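Local coordinates for protein histidine phosphotransferase (Caulobacter crescentus, PDB 2OOC) that probably relays phosphoryl groups between the receiver domains of a phosphorelay, as histidine phosphotransfer proteins do, and regulates stalk biogenesis, at residues 10-16 / 64-70; 31-35 / 96-102. All blocks are in the same frame, centred on the assembly; numbering follows the deposited sequence.

Interaction 1 (10-16 / 64-70)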
ATOM      1  N   ALA A  10       9.064   2.623  -2.529  1.00 32.15           N
ATOM      2  CA  ALA A  10       8.204   2.141  -1.422  1.00 29.96           C
ATOM      3  C   ALA A  10       7.732   0.706  -1.649  1.00 27.97           C
ATOM      4  O   ALA A  10       7.493  -0.068  -0.678  1.00 30.08           O
ATOM      5  CB  ALA A  10       6.970   3.102  -1.255  1.00 27.72           C
ATOM      6  N   VAL A  11       7.534   0.339  -2.912  1.00 25.81           N
ATOM      7  CA  VAL A  11       6.920  -0.954  -3.250  1.00 26.28           C
ATOM      8  C   VAL A  11       7.883  -1.827  -4.025  1.00 28.69           C
ATOM      9  O   VAL A  11       8.488  -1.383  -4.976  1.00 27.00           O
ATOM     10  CB  VAL A  11       5.644  -0.745  -4.019  1.00 25.58           C
ATOM     11  CG1 VAL A  11       4.937  -2.036  -4.352  1.00 26.12           C
ATOM     12  CG2 VAL A  11       4.685   0.110  -3.203  1.00 27.98           C
ATOM     13  N   ASP A  12       8.002  -3.084  -3.586  1.00 25.81           N
ATOM     14  CA  ASP A  12       8.836  -4.050  -4.260  1.00 27.74           C
ATOM     15  C   ASP A  12       8.047  -4.663  -5.364  1.00 26.00           C
ATOM     16  O   ASP A  12       7.301  -5.652  -5.126  1.00 25.02           O
ATOM     17  CB  ASP A  12       9.248  -5.143  -3.243  1.00 28.52           C
ATOM     18  CG  ASP A  12      10.350  -5.993  -3.756  1.00 33.34           C
ATOM     19  OD1 ASP A  12      10.420  -6.149  -5.002  1.00 31.87           O
ATOM     20  OD2 ASP A  12      11.111  -6.510  -2.899  1.00 41.28           O
ATOM     21  N   PHE A  13       8.119  -4.118  -6.581  1.00 23.85           N
ATOM     22  CA  PHE A  13       7.237  -4.588  -7.618  1.00 23.74           C
ATOM     23  C   PHE A  13       7.626  -5.985  -8.109  1.00 24.25           C
ATOM     24  O   PHE A  13       6.817  -6.722  -8.680  1.00 27.36           O
ATOM     25  CB  PHE A  13       7.108  -3.561  -8.780  1.00 26.33           C
ATOM     26  CG  PHE A  13       6.285  -2.369  -8.413  1.00 26.21           C
ATOM     27  CD1 PHE A  13       4.923  -2.476  -8.244  1.00 27.31           C
ATOM     28  CD2 PHE A  13       6.873  -1.180  -8.200  1.00 28.90           C
ATOM     29  CE1 PHE A  13       4.154  -1.331  -7.878  1.00 28.31           C
ATOM     30  CE2 PHE A  13       6.111  -0.087  -7.836  1.00 25.36           C
ATOM     31  CZ  PHE A  13       4.786  -0.155  -7.674  1.00 27.99           C
ATOM     32  N   ALA A  14       8.884  -6.383  -7.839  1.00 23.58           N
ATOM     33  CA  ALA A  14       9.283  -7.763  -8.157  1.00 25.02           C
ATOM     34  C   ALA A  14       8.444  -8.768  -7.352  1.00 21.69           C
ATOM     35  O   ALA A  14       8.026  -9.834  -7.849  1.00 22.04           O
ATOM     36  CB  ALA A  14      10.733  -7.934  -7.866  1.00 23.92           C
ATOM     37  N   TYR A  15       8.192  -8.442  -6.087  1.00 23.72           N
ATOM     38  CA  TYR A  15       7.356  -9.280  -5.218  1.00 23.88           C
ATOM     39  C   TYR A  15       5.959  -9.427  -5.775  1.00 21.94           C
ATOM     40  O   TYR A  15       5.423 -10.519  -5.950  1.00 23.99           O
ATOM     41  CB  TYR A  15       7.346  -8.720  -3.787  1.00 23.35           C
ATOM     42  CG  TYR A  15       6.536  -9.547  -2.827  1.00 21.06           C
ATOM     43  CD1 TYR A  15       5.153  -9.378  -2.748  1.00 22.11           C
ATOM     44  CD2 TYR A  15       7.124 -10.527  -2.032  1.00 22.96           C
ATOM     45  CE1 TYR A  15       4.391 -10.175  -1.927  1.00 24.39           C
ATOM     46  CE2 TYR A  15       6.364 -11.324  -1.190  1.00 22.52           C
ATOM     47  CZ  TYR A  15       4.994 -11.119  -1.155  1.00 23.68           C
ATOM     48  OH  TYR A  15       4.310 -11.905  -0.272  1.00 25.74           O
ATOM     49  N   LEU A  16       5.392  -8.280  -6.154  1.00 23.68           N
ATOM     50  CA  LEU A  16       4.041  -8.316  -6.704  1.00 26.63           C
ATOM     51  C   LEU A  16       3.967  -9.064  -8.048  1.00 23.96           C
ATOM     52  O   LEU A  16       3.086  -9.893  -8.284  1.00 24.80           O
ATOM     53  CB  LEU A  16       3.528  -6.893  -6.874  1.00 30.66           C
ATOM     54  CG  LEU A  16       2.050  -6.894  -7.281  1.00 33.85           C
ATOM     55  CD1 LEU A  16       1.178  -7.820  -6.403  1.00 35.40           C
ATOM     56  CD2 LEU A  16       1.605  -5.455  -7.237  1.00 39.64           C
ATOM     57  N   ARG A  64       1.762  -5.718   3.155  1.00 23.17           N
ATOM     58  CA  ARG A  64       2.633  -6.898   3.064  1.00 26.56           C
ATOM     59  C   ARG A  64       2.164  -7.802   1.934  1.00 28.73           C
ATOM     60  O   ARG A  64       2.972  -8.511   1.329  1.00 32.45           O
ATOM     61  CB  ARG A  64       2.702  -7.596   4.427  1.00 27.01           C
ATOM     62  CG  ARG A  64       3.549  -6.807   5.383  1.00 27.87           C
ATOM     63  CD  ARG A  64       3.507  -7.296   6.793  1.00 28.83           C
ATOM     64  NE  ARG A  64       4.488  -6.625   7.624  1.00 31.90           N
ATOM     65  CZ  ARG A  64       4.511  -6.823   8.941  1.00 42.98           C
ATOM     66  NH1 ARG A  64       3.591  -7.600   9.510  1.00 36.63           N
ATOM     67  NH2 ARG A  64       5.442  -6.252   9.673  1.00 41.05           N
ATOM     68  N   GLY A  65       0.894  -7.709   1.589  1.00 25.69           N
ATOM     69  CA  GLY A  65       0.309  -8.513   0.539  1.00 30.45           C
ATOM     70  C   GLY A  65       0.812  -8.128  -0.819  1.00 31.17           C
ATOM     71  O   GLY A  65       0.965  -8.973  -1.684  1.00 35.57           O
ATOM     72  N   VAL A  66       1.037  -6.837  -1.031  1.00 28.88           N
ATOM     73  CA  VAL A  66       1.473  -6.292  -2.316  1.00 29.10           C
ATOM     74  C   VAL A  66       2.936  -5.909  -2.455  1.00 28.35           C
ATOM     75  O   VAL A  66       3.355  -5.450  -3.528  1.00 31.65           O
ATOM     76  CB  VAL A  66       0.610  -5.108  -2.688  1.00 28.30           C
ATOM     77  CG1 VAL A  66      -0.872  -5.538  -2.565  1.00 31.63           C
ATOM     78  CG2 VAL A  66       0.965  -3.780  -1.905  1.00 25.56           C
ATOM     79  N   GLY A  67       3.752  -6.098  -1.428  1.00 25.59           N
ATOM     80  CA  GLY A  67       5.142  -5.743  -1.535  1.00 25.25           C
ATOM     81  C   GLY A  67       5.489  -4.372  -0.995  1.00 24.38           C
ATOM     82  O   GLY A  67       6.596  -3.947  -1.194  1.00 22.60           O
ATOM     83  N   ALA A  68       4.595  -3.681  -0.299  1.00 22.64           N
ATOM     84  CA  ALA A  68       4.867  -2.366   0.334  1.00 22.05           C
ATOM     85  C   ALA A  68       5.412  -2.665   1.706  1.00 22.63           C
ATOM     86  O   ALA A  68       4.761  -2.425   2.734  1.00 21.12           O
ATOM     87  CB  ALA A  68       3.607  -1.503   0.413  1.00 22.45           C
ATOM     88  N   PHE A  69       6.618  -3.211   1.728  1.00 21.98           N
ATOM     89  CA  PHE A  69       7.174  -3.758   2.975  1.00 23.32           C
ATOM     90  C   PHE A  69       7.498  -2.683   3.980  1.00 23.79           C
ATOM     91  O   PHE A  69       7.281  -2.905   5.170  1.00 22.03           O
ATOM     92  CB  PHE A  69       8.363  -4.699   2.703  1.00 26.04           C
ATOM     93  CG  PHE A  69       7.930  -5.951   2.012  1.00 23.90           C
ATOM     94  CD1 PHE A  69       6.977  -6.756   2.596  1.00 27.78           C
ATOM     95  CD2 PHE A  69       8.393  -6.269   0.747  1.00 28.18           C
ATOM     96  CE1 PHE A  69       6.506  -7.904   1.964  1.00 33.22           C
ATOM     97  CE2 PHE A  69       7.928  -7.426   0.123  1.00 28.39           C
ATOM     98  CZ  PHE A  69       6.989  -8.211   0.728  1.00 31.16           C
ATOM     99  N   ASN A  70       8.015  -1.540   3.511  1.00 23.66           N
ATOM    100  CA  ASN A  70       8.283  -0.441   4.439  1.00 22.26           C
ATOM    101  C   ASN A  70       6.995   0.027   5.150  1.00 20.81           C
ATOM    102  O   ASN A  70       6.982   0.208   6.349  1.00 22.23           O
ATOM    103  CB  ASN A  70       8.909   0.732   3.726  1.00 23.18           C
ATOM    104  CG  ASN A  70       9.031   1.991   4.659  1.00 35.35           C
ATOM    105  OD1 ASN A  70       9.819   1.980   5.645  1.00 42.94           O
ATOM    106  ND2 ASN A  70       8.230   3.044   4.375  1.00 37.37           N
TER
HETATM  107  O   HOH W   1       9.124  -1.284   0.861  1.00 31.61           O
HETATM  108  O   HOH W   2       1.607 -11.797  -0.506  1.00 35.75           O
HETATM  109  O   HOH W   3       4.289 -10.910   2.220  1.00 44.57           O

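Interaction 2 (31-35 / 96-102)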
ATOM      1  N   LEU A  31      -3.165  -4.272  -7.661  1.00 23.00           N
ATOM      2  CA  LEU A  31      -2.906  -2.827  -7.464  1.00 23.06           C
ATOM      3  C   LEU A  31      -4.242  -2.096  -7.278  1.00 23.14           C
ATOM      4  O   LEU A  31      -4.407  -1.216  -6.409  1.00 20.98           O
ATOM      5  CB  LEU A  31      -2.098  -2.188  -8.580  1.00 25.25           C
ATOM      6  CG  LEU A  31      -0.663  -2.703  -8.696  1.00 28.86           C
ATOM      7  CD1 LEU A  31      -0.049  -1.993  -9.819  1.00 33.20           C
ATOM      8  CD2 LEU A  31       0.036  -2.588  -7.320  1.00 31.02           C
ATOM      9  N   ALA A  32      -5.245  -2.451  -8.094  1.00 20.10           N
ATOM     10  CA  ALA A  32      -6.552  -1.832  -7.949  1.00 23.03           C
ATOM     11  C   ALA A  32      -7.240  -2.166  -6.610  1.00 22.20           C
ATOM     12  O   ALA A  32      -7.779  -1.271  -5.963  1.00 21.65           O
ATOM     13  CB  ALA A  32      -7.435  -2.194  -9.141  1.00 21.35           C
ATOM     14  N   LEU A  33      -7.095  -3.407  -6.149  1.00 23.48           N
ATOM     15  CA  LEU A  33      -7.613  -3.782  -4.850  1.00 23.91           C
ATOM     16  C   LEU A  33      -6.936  -3.016  -3.721  1.00 22.89           C
ATOM     17  O   LEU A  33      -7.597  -2.567  -2.795  1.00 22.46           O
ATOM     18  CB  LEU A  33      -7.401  -5.297  -4.651  1.00 23.68           C
ATOM     19  CG  LEU A  33      -8.266  -6.212  -5.536  1.00 26.94           C
ATOM     20  CD1 LEU A  33      -7.835  -7.744  -5.336  1.00 27.03           C
ATOM     21  CD2 LEU A  33      -9.748  -5.965  -5.267  1.00 25.30           C
ATOM     22  N   PHE A  34      -5.636  -2.838  -3.815  1.00 22.89           N
ATOM     23  CA  PHE A  34      -4.908  -2.145  -2.777  1.00 21.96           C
ATOM     24  C   PHE A  34      -5.363  -0.689  -2.718  1.00 22.17           C
ATOM     25  O   PHE A  34      -5.570  -0.142  -1.650  1.00 22.60           O
ATOM     26  CB  PHE A  34      -3.415  -2.171  -3.015  1.00 22.10           C
ATOM     27  CG  PHE A  34      -2.624  -1.463  -1.943  1.00 23.53           C
ATOM     28  CD1 PHE A  34      -2.226  -2.145  -0.794  1.00 23.94           C
ATOM     29  CD2 PHE A  34      -2.323  -0.125  -2.037  1.00 24.30           C
ATOM     30  CE1 PHE A  34      -1.541  -1.455   0.190  1.00 24.34           C
ATOM     31  CE2 PHE A  34      -1.613   0.565  -1.089  1.00 22.66           C
ATOM     32  CZ  PHE A  34      -1.257  -0.103   0.072  1.00 24.32           C
ATOM     33  N   ARG A  35      -5.545  -0.077  -3.882  1.00 22.43           N
ATOM     34  CA  ARG A  35      -5.966   1.313  -3.917  0.70 24.26           C
ATOM     35  C   ARG A  35      -7.360   1.459  -3.308  1.00 23.88           C
ATOM     36  O   ARG A  35      -7.659   2.422  -2.631  1.00 22.41           O
ATOM     37  CB  ARG A  35      -5.873   1.906  -5.344  0.70 24.28           C
ATOM     38  CG  ARG A  35      -4.451   2.338  -5.685  0.70 34.06           C
ATOM     39  CD  ARG A  35      -4.195   2.413  -7.191  0.70 34.15           C
ATOM     40  NE  ARG A  35      -5.222   3.168  -7.909  0.70 44.55           N
ATOM     41  CZ  ARG A  35      -5.067   4.386  -8.451  0.70 50.71           C
ATOM     42  NH1 ARG A  35      -3.911   5.041  -8.362  0.70 43.47           N
ATOM     43  NH2 ARG A  35      -6.098   4.961  -9.088  0.70 42.94           N
ATOM     44  N   LEU A  96       1.329   4.622  -2.332  1.00 19.92           N
ATOM     45  CA  LEU A  96       0.356   4.995  -3.336  1.00 18.86           C
ATOM     46  C   LEU A  96       1.018   5.710  -4.551  1.00 21.13           C
ATOM     47  O   LEU A  96       0.615   5.552  -5.685  1.00 20.66           O
ATOM     48  CB  LEU A  96      -0.774   5.806  -2.723  1.00 19.27           C
ATOM     49  CG  LEU A  96      -1.690   4.951  -1.856  1.00 21.63           C
ATOM     50  CD1 LEU A  96      -2.579   5.905  -1.086  1.00 26.35           C
ATOM     51  CD2 LEU A  96      -2.584   3.940  -2.605  1.00 23.16           C
ATOM     52  N   LEU A  97       2.041   6.514  -4.247  1.00 21.83           N
ATOM     53  CA  LEU A  97       2.806   7.247  -5.258  1.00 20.79           C
ATOM     54  C   LEU A  97       3.402   6.281  -6.247  1.00 19.63           C
ATOM     55  O   LEU A  97       3.279   6.423  -7.456  1.00 19.85           O
ATOM     56  CB  LEU A  97       3.903   8.026  -4.524  1.00 19.39           C
ATOM     57  CG  LEU A  97       4.861   8.707  -5.470  1.00 20.32           C
ATOM     58  CD1 LEU A  97       4.205   9.988  -6.060  1.00 19.68           C
ATOM     59  CD2 LEU A  97       6.069   9.130  -4.642  1.00 21.19           C
ATOM     60  N   ASP A  98       4.004   5.240  -5.667  1.00 19.65           N
ATOM     61  CA  ASP A  98       4.667   4.180  -6.435  0.50 19.81           C
ATOM     62  C   ASP A  98       3.672   3.377  -7.275  1.00 21.49           C
ATOM     63  O   ASP A  98       3.879   3.144  -8.438  1.00 22.10           O
ATOM     64  CB  ASP A  98       5.375   3.209  -5.457  0.50 20.39           C
ATOM     65  CG  ASP A  98       6.814   3.534  -5.231  0.50 25.31           C
ATOM     66  OD1 ASP A  98       7.114   4.746  -5.232  0.50 32.62           O
ATOM     67  OD2 ASP A  98       7.599   2.555  -5.044  0.50 20.85           O
ATOM     68  N   ILE A  99       2.593   2.987  -6.637  1.00 23.08           N
ATOM     69  CA  ILE A  99       1.572   2.168  -7.288  1.00 23.56           C
ATOM     70  C   ILE A  99       0.921   2.910  -8.428  1.00 24.53           C
ATOM     71  O   ILE A  99       0.751   2.357  -9.531  1.00 24.27           O
ATOM     72  CB  ILE A  99       0.539   1.714  -6.253  1.00 25.56           C
ATOM     73  CG1 ILE A  99       1.185   0.627  -5.386  1.00 23.75           C
ATOM     74  CG2 ILE A  99      -0.755   1.222  -6.927  1.00 26.34           C
ATOM     75  CD1 ILE A  99       0.363   0.353  -4.134  1.00 28.16           C
ATOM     76  N   ALA A 100       0.577   4.184  -8.210  1.00 22.22           N
ATOM     77  CA  ALA A 100      -0.030   4.977  -9.266  1.00 24.00           C
ATOM     78  C   ALA A 100       0.905   5.160 -10.460  1.00 24.55           C
ATOM     79  O   ALA A 100       0.558   5.107 -11.644  1.00 23.77           O
ATOM     80  CB  ALA A 100      -0.512   6.338  -8.744  1.00 26.92           C
ATOM     81  N   ALA A 101       2.178   5.371 -10.163  1.00 21.33           N
ATOM     82  CA  ALA A 101       3.188   5.547 -11.184  1.00 21.94           C
ATOM     83  C   ALA A 101       3.455   4.282 -12.013  1.00 23.01           C
ATOM     84  O   ALA A 101       3.713   4.335 -13.214  1.00 25.00           O
ATOM     85  CB  ALA A 101       4.514   6.078 -10.555  1.00 23.35           C
ATOM     86  N   TYR A 102       3.394   3.117 -11.342  1.00 23.55           N
ATOM     87  CA  TYR A 102       3.564   1.842 -12.009  1.00 25.48           C
ATOM     88  C   TYR A 102       2.410   1.618 -12.971  1.00 26.48           C
ATOM     89  O   TYR A 102       2.651   1.216 -14.103  1.00 27.03           O
ATOM     90  CB  TYR A 102       3.609   0.742 -10.994  1.00 25.12           C
ATOM     91  CG  TYR A 102       3.841  -0.669 -11.523  1.00 24.81           C
ATOM     92  CD1 TYR A 102       2.797  -1.396 -12.032  1.00 28.96           C
ATOM     93  CD2 TYR A 102       5.084  -1.257 -11.462  1.00 26.75           C
ATOM     94  CE1 TYR A 102       2.970  -2.691 -12.462  1.00 31.68           C
ATOM     95  CE2 TYR A 102       5.274  -2.573 -11.884  1.00 28.13           C
ATOM     96  CZ  TYR A 102       4.208  -3.265 -12.387  1.00 29.41           C
ATOM     97  OH  TYR A 102       4.336  -4.565 -12.833  1.00 33.38           O
TER
HETATM   98  O   HOH W   4      -2.168   4.902  -6.057  1.00 39.78           O

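Interaction 1 (10-16 / 64-70)
Tyr15 and Phe69 meet in a T-shaped stack with centroids 5.0 Å apart and planes at 88°. Phe69 CZ comes down over the middle of the tyrosine face, 3.6 Å from Tyr15 CD2. The tyrosine ring reaches this place because CG lies anti to the backbone N, which lays it along the end of helix 52-66, with Gly65 O in the ring plane at the edge, 3.6 Å from Tyr15 CE1. Next to the ring pair the backbones are joined directly. Asp12 N donates to Gly67 O over 2.9 Å, almost straight at the hydrogen (178°), although the donor stands above the carbonyl plane by 42°. Gly67 has positive phi where the chain leaves helix 52-66, and a side chain there would run into Asp12 O. Ala68 is then the centre of an inverse gamma turn and sits at the N-cap position of helix 69-79. Asp12 in turn N-caps helix 13-19, its OD1 accepting weak bonds from Ala14 N and Tyr15 N. On the inner side Leu16 CB rests 3.6 Å from Val66 O; Leu16 and Val66 both continue onto Val30 of helix 24-41. Three waters complete the seam. One joins Ala10 O to Asn70 N, while two share Tyr15 OH, one donating to Gly65 O and the other to Arg64 O. Carbonyls at the helix end thus gain partners through water, and the N-terminal arm is pinned to the break between helices 52-66 and 69-79 by one direct backbone bond, bridging waters and an aromatic pair.

Interaction 2 (31-35 / 96-102)
In the four-helix bundle characteristic of Hpt domains, helix 24-41 packs against helix 85-111 through the segments 31-35 and 96-102, whose axes run at 143° and come within 10.7 Å. Ile99 is the centre of the contact, buried against Leu31, Phe34 and Arg35. Its CD1 reaches the ring of Phe34 at CD2, 3.4 Å away, with the isoleucine side chain nearly perpendicular to that of Phe34; the methyl approaches obliquely. Phe34 points its ring into the bundle because CG stands anti to the backbone N (chi1 -180°), and Leu96 CD2 sits at the ring edge, close to its plane, 3.8 Å from Phe34 CE2. Beyond these partners the ring also touches Ala62 and Val66 of helix 52-66. With the ring of Phe34 cut back to an alanine, Ile99 CD1 and Leu96 CD2 would probably lose their shared partner and a gap is likely to open where three helices meet. One turn earlier, Leu31 divides its two methyls: CD2 packs on Ile99 CG2, while CD1 lies 3.7 Å from Tyr102 CD1. The phenol end of Tyr102 is held by a hydrogen bond to Glu17, and its ring stacks with Phe13, which extends the apolar layer toward helix 13-19. Toward the solvent side, Arg35 has two modelled conformers; in the one described here its aliphatic part runs over the core. Arg35 CD lies 3.6 Å from Ile99 CG2, the two chains running alongside each other in opposed senses, and a bend at chi3 (49°) turns the guanidinium toward helix 85-111. In this copy its edge faces Ala100 CB, 3.7 Å from Arg35 NH1. The same NH1 donates to a water at 2.9 Å, and that water donates onward to Leu96 O.

From the N terminus, the arm and helix 13-19 supply the first half of interaction 1, and helix 24-41 then supplies the first half of interaction 2. Helix 52-66 and the start of helix 69-79 return to close interaction 1 over 47 intervening residues; helix 85-111 closes interaction 2 over 60. The segments alternate, so the two loops cross rather than nest. With centres 11 Å apart, the contacts also touch: Asp98, in one of its two modelled conformers, probably accepts from Val11 N, and Leu16 packs on Leu31. Together they tie the N-terminal arm, helix 24-41, the break between helices 52-66 and 69-79, and the long C-terminal helix into one bundle.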